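Long-range contacts in glycosyl transferase family 8 (Streptococcus pneumoniae, PDB 5GVW), which transfers galactose from UDP-galactose to the terminal glucose of the already glycosylated serine-rich repeat protein PsrP, the third step in its O-glycosylation: residues Lys101-Asp106 with Val145-Asn150; Phe276-Val281 with Ser343-Asp348. All coordinates share one frame; numbering follows the deposited sequence.

Contacts 1 and 2 are both buried pairings of neighbouring strands, but they belong to different sheets. Their centres are about 40 Å apart, on opposite sides of the centre of the chain, and they follow one another in sequence. Contact 1 is antiparallel and lies in the mixed sheet of the GT-A glycosyltransferase region. Its side chains meet through apolar groups, and one end runs into the manganese site. Contact 2 is parallel and lies in a wholly parallel sheet further along the chain, away from the annotated sites. There polar groups take part: a carboxylate grips the backbone at the entry to the strand pair, and a carbonyl sits over a tyrosine ring.

Contact 1 (Lys101-Asp106 with Val145-Asn150); sequences KVLYLD and VLLINN. With MN (manganese (II) ion), chain E.
Leu103 CD1 meets Val145 CG1 at 3.9 Å and Leu147 CD1 at 4.1 Å. With CG anti to the backbone N (chi1 -176°), the Leu103 side chain bends across to both. Leu105 CD2 lies alongside Val145 CG1 on the same face. On the other face Val102 CG1 packs beside Ile148 CB, while Tyr104 CB meets Leu146 CB and Ile148 CD1.

Antiparallel backbone pairing sets this register. Val102 and Ile148 exchange two bonds, with Ile148 N to Val102 O at 2.7 Å. Tyr104 and Leu146 also exchange two; Tyr104 N reaches Leu146 O at 2.6 Å.

At the strand end, Tyr104 OH donates to Asp106 OD1 at 2.6 Å; OD1 receives it on the lone pair turned away from OD2. Arg90 forms a salt bridge to the same oxygen. Both would help fix the carboxylate, whose OD2 binds manganese at 2.5 Å. Asp106 begins the Asp-x-Asp motif of GT-A enzymes; Asp108 and His227 probably complete the protein ligands.

Strands 6-11 and 128-132 flank the pair in the sheet. Helix 93-96 packs on the Val102, Tyr104 and Ile148 face, and helix 116-119 touches Leu103 on the other.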
# COMPACT_ATOMS: atom_id res chain seq x y z
N LYS A 101 24.49 19.14 4.64
CA LYS A 101 23.65 19.13 3.44
C LYS A 101 22.68 17.92 3.39
O LYS A 101 23.10 16.78 3.57
CB LYS A 101 24.55 19.11 2.21
CG LYS A 101 23.88 19.52 0.90
CD LYS A 101 24.90 19.91 -0.17
CE LYS A 101 26.03 18.90 -0.30
NZ LYS A 101 26.94 19.25 -1.41
N VAL A 102 21.40 18.19 3.12
CA VAL A 102 20.40 17.13 2.87
C VAL A 102 19.51 17.40 1.63
O VAL A 102 19.10 18.54 1.39
CB VAL A 102 19.52 16.88 4.10
CG1 VAL A 102 18.59 18.06 4.40
CG2 VAL A 102 18.70 15.61 3.92
N LEU A 103 19.18 16.33 0.90
CA LEU A 103 18.25 16.36 -0.25
C LEU A 103 16.81 16.04 0.21
O LEU A 103 16.54 14.92 0.60
CB LEU A 103 18.70 15.35 -1.33
CG LEU A 103 17.89 15.30 -2.64
CD1 LEU A 103 17.81 16.66 -3.31
CD2 LEU A 103 18.45 14.29 -3.63
N TYR A 104 15.90 17.01 0.19
CA TYR A 104 14.49 16.70 0.44
C TYR A 104 13.83 16.16 -0.83
O TYR A 104 14.11 16.65 -1.94
CB TYR A 104 13.68 17.91 0.91
CG TYR A 104 12.21 17.59 0.88
CD1 TYR A 104 11.61 16.85 1.92
CD2 TYR A 104 11.45 17.90 -0.23
CE1 TYR A 104 10.26 16.51 1.87
CE2 TYR A 104 10.11 17.56 -0.30
CZ TYR A 104 9.51 16.88 0.75
OH TYR A 104 8.16 16.57 0.63
N LEU A 105 12.92 15.20 -0.65
CA LEU A 105 12.16 14.61 -1.76
C LEU A 105 10.68 14.37 -1.39
O LEU A 105 10.35 13.72 -0.39
CB LEU A 105 12.77 13.28 -2.25
CG LEU A 105 14.19 13.18 -2.82
CD1 LEU A 105 14.54 11.74 -3.16
CD2 LEU A 105 14.40 14.02 -4.06
N ASP A 106 9.80 14.91 -2.23
CA ASP A 106 8.40 14.49 -2.29
C ASP A 106 8.32 13.00 -2.57
O ASP A 106 9.27 12.42 -3.14
CB ASP A 106 7.68 15.26 -3.40
CG ASP A 106 6.90 16.47 -2.89
OD1 ASP A 106 7.11 16.90 -1.74
OD2 ASP A 106 6.08 16.99 -3.67
N VAL A 145 11.66 18.96 -4.70
CA VAL A 145 13.06 18.54 -4.67
C VAL A 145 13.84 19.73 -4.17
O VAL A 145 13.77 20.77 -4.80
CB VAL A 145 13.61 18.13 -6.04
CG1 VAL A 145 15.05 17.63 -5.90
CG2 VAL A 145 12.74 17.05 -6.66
N LEU A 146 14.54 19.57 -3.05
CA LEU A 146 15.31 20.66 -2.41
C LEU A 146 16.63 20.09 -1.95
O LEU A 146 16.64 19.12 -1.17
CB LEU A 146 14.59 21.23 -1.19
CG LEU A 146 13.12 21.59 -1.38
CD1 LEU A 146 12.56 22.10 -0.08
CD2 LEU A 146 12.95 22.67 -2.42
N LEU A 147 17.72 20.65 -2.47
CA LEU A 147 19.04 20.42 -1.92
C LEU A 147 19.23 21.50 -0.82
O LEU A 147 19.43 22.66 -1.13
CB LEU A 147 20.12 20.49 -3.00
CG LEU A 147 21.47 19.92 -2.61
CD1 LEU A 147 21.39 18.41 -2.34
CD2 LEU A 147 22.51 20.25 -3.69
N ILE A 148 19.09 21.08 0.43
CA ILE A 148 19.01 21.96 1.59
C ILE A 148 20.38 22.08 2.29
O ILE A 148 21.02 21.07 2.62
CB ILE A 148 17.96 21.45 2.60
CG1 ILE A 148 16.58 21.47 1.93
CG2 ILE A 148 17.94 22.32 3.85
CD1 ILE A 148 15.41 21.02 2.79
N ASN A 149 20.80 23.32 2.51
CA ASN A 149 21.91 23.61 3.43
C ASN A 149 21.39 23.53 4.86
O ASN A 149 20.91 24.52 5.44
CB ASN A 149 22.51 25.00 3.15
CG ASN A 149 23.85 25.22 3.82
OD1 ASN A 149 24.29 24.45 4.67
ND2 ASN A 149 24.52 26.29 3.42
N ASN A 150 21.48 22.33 5.42
CA ASN A 150 20.83 22.03 6.69
C ASN A 150 21.53 22.76 7.83
O ASN A 150 20.87 23.32 8.70
CB ASN A 150 20.82 20.51 6.93
CG ASN A 150 20.12 20.13 8.22
OD1 ASN A 150 19.00 20.55 8.46
ND2 ASN A 150 20.78 19.37 9.06
MN MN E . 3.98 16.77 -4.97
O HOH W 1 2.44 18.69 -4.55

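Contact 2 (Phe276-Val281 with Ser343-Asp348); sequences FKLQCV and SDLYLD
The Tyr346 ring carries the carbonyl oxygen of Val281 over one face. Val281 O stands 3.3 Å above the ring plane, displaced toward the rim on the CD2 side. Asp348 CB lies at the ring edge, in plane. The motif is a parallel strand pair in a six-stranded parallel sheet with helices between most of its strands, a Rossmann-like alpha/beta arrangement. Strand 278-283 runs between 302-307 and 345-348. Cys280 pairs with Leu345, and Val281 with Tyr346.

Val281 CG1 approaches the same rim of the ring, 3.8 Å from Tyr346 CD2. Helix 356-364 also touches this tyrosine, through Ala358 and Val362, and Tyr346 OH is hydrogen-bonded with Leu283 N.

Val281 is bonded to the neighbouring strand through both its N and its O. Its N donates to Leu345 O at 3.2 Å, nearly in line with the C=O. Leu347 N donates to Val281 O at 3.0 Å, tilted 24° from the carbonyl plane. Thus Val281 O serves a backbone N-H and also lies over the ring.

On the sheet face of Cys280 and Leu345, Cys280 SG reaches Leu345 CB; Leu347 CD1 packs 3.6 Å from Cys280 CB. Ile370 of strand 369-372 touches both leucines.

Where the pair begins, Gln279 O accepts a hydrogen bond from Asp344 N at 2.9 Å, in the carbonyl plane and on a lone pair. A weak bond from Leu345 N shares this oxygen. The Asp344 side chain returns the grip: with CG beside its own backbone N (chi1 -61°), OD2 accepts a hydrogen bond from Gln279 N at 3.1 Å through its anti lone pair.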
# COMPACT_ATOMS: atom_id res chain seq x y z
N PHE A 276 16.57 -9.69 20.36
CA PHE A 276 16.30 -9.34 21.75
C PHE A 276 16.71 -10.42 22.75
O PHE A 276 16.40 -11.59 22.57
CB PHE A 276 14.80 -9.04 21.96
CG PHE A 276 14.28 -7.89 21.13
CD1 PHE A 276 14.81 -6.62 21.28
CD2 PHE A 276 13.25 -8.09 20.21
CE1 PHE A 276 14.34 -5.56 20.53
CE2 PHE A 276 12.77 -7.03 19.46
CZ PHE A 276 13.31 -5.77 19.62
N LYS A 277 17.40 -9.99 23.81
CA LYS A 277 17.87 -10.90 24.85
C LYS A 277 16.96 -10.89 26.08
O LYS A 277 17.23 -11.61 27.04
CB LYS A 277 19.29 -10.55 25.26
CG LYS A 277 20.34 -10.71 24.15
CD LYS A 277 21.74 -10.89 24.72
CE LYS A 277 22.85 -10.65 23.70
NZ LYS A 277 23.23 -9.21 23.51
N LEU A 278 15.92 -10.05 26.08
CA LEU A 278 15.03 -9.92 27.22
C LEU A 278 13.74 -9.20 26.86
O LEU A 278 13.70 -8.42 25.97
CB LEU A 278 15.75 -9.12 28.29
CG LEU A 278 15.79 -9.44 29.77
CD1 LEU A 278 14.83 -8.61 30.56
CD2 LEU A 278 15.61 -10.89 30.10
N GLN A 279 12.68 -9.45 27.60
CA GLN A 279 11.39 -8.82 27.36
C GLN A 279 10.88 -8.13 28.60
O GLN A 279 10.66 -8.79 29.60
CB GLN A 279 10.38 -9.89 26.93
CG GLN A 279 10.76 -10.65 25.66
CD GLN A 279 10.49 -9.89 24.37
OE1 GLN A 279 9.59 -9.05 24.30
NE2 GLN A 279 11.25 -10.21 23.34
N CYS A 280 10.66 -6.82 28.56
CA CYS A 280 10.20 -6.09 29.75
C CYS A 280 8.85 -5.48 29.54
O CYS A 280 8.51 -5.13 28.42
CB CYS A 280 11.18 -4.99 30.17
SG CYS A 280 12.85 -5.56 30.55
N VAL A 281 8.09 -5.35 30.62
CA VAL A 281 6.70 -4.84 30.55
C VAL A 281 6.31 -3.88 31.68
O VAL A 281 6.76 -4.01 32.82
CB VAL A 281 5.68 -6.01 30.55
CG1 VAL A 281 6.03 -7.04 31.61
CG2 VAL A 281 4.25 -5.52 30.74
N SER A 343 6.85 -12.41 28.98
CA SER A 343 7.94 -11.49 29.34
C SER A 343 8.82 -11.97 30.51
O SER A 343 8.37 -12.70 31.37
CB SER A 343 7.34 -10.12 29.68
OG SER A 343 6.41 -10.24 30.74
N ASP A 344 10.06 -11.49 30.53
CA ASP A 344 11.04 -11.83 31.57
C ASP A 344 10.99 -11.02 32.87
O ASP A 344 11.15 -11.60 33.94
CB ASP A 344 12.43 -11.77 30.96
CG ASP A 344 12.60 -12.76 29.80
OD1 ASP A 344 12.42 -13.97 30.06
OD2 ASP A 344 12.91 -12.32 28.66
N LEU A 345 10.75 -9.70 32.77
CA LEU A 345 10.89 -8.73 33.89
C LEU A 345 9.78 -7.69 33.88
O LEU A 345 9.44 -7.18 32.82
CB LEU A 345 12.21 -7.97 33.74
CG LEU A 345 13.10 -7.56 34.93
CD1 LEU A 345 14.19 -6.62 34.42
CD2 LEU A 345 12.33 -6.95 36.09
N TYR A 346 9.19 -7.38 35.03
CA TYR A 346 8.24 -6.27 35.10
C TYR A 346 8.98 -5.03 35.61
O TYR A 346 9.64 -5.10 36.64
CB TYR A 346 7.07 -6.60 36.01
CG TYR A 346 5.97 -5.57 35.94
CD1 TYR A 346 5.96 -4.49 36.80
CD2 TYR A 346 4.96 -5.65 34.98
CE1 TYR A 346 4.96 -3.54 36.72
CE2 TYR A 346 3.97 -4.69 34.90
CZ TYR A 346 3.97 -3.64 35.76
OH TYR A 346 2.99 -2.65 35.71
N LEU A 347 8.91 -3.92 34.87
CA LEU A 347 9.54 -2.67 35.29
C LEU A 347 8.45 -1.80 35.84
O LEU A 347 7.61 -1.34 35.12
CB LEU A 347 10.22 -2.01 34.10
CG LEU A 347 11.25 -2.88 33.36
CD1 LEU A 347 11.80 -2.10 32.18
CD2 LEU A 347 12.40 -3.33 34.24
N ASP A 348 8.42 -1.61 37.15
CA ASP A 348 7.33 -0.86 37.78
C ASP A 348 7.77 0.60 37.79
O ASP A 348 8.26 1.11 38.80
CB ASP A 348 7.02 -1.40 39.19
CG ASP A 348 5.84 -0.68 39.86
OD1 ASP A 348 5.16 0.11 39.19
OD2 ASP A 348 5.60 -0.89 41.06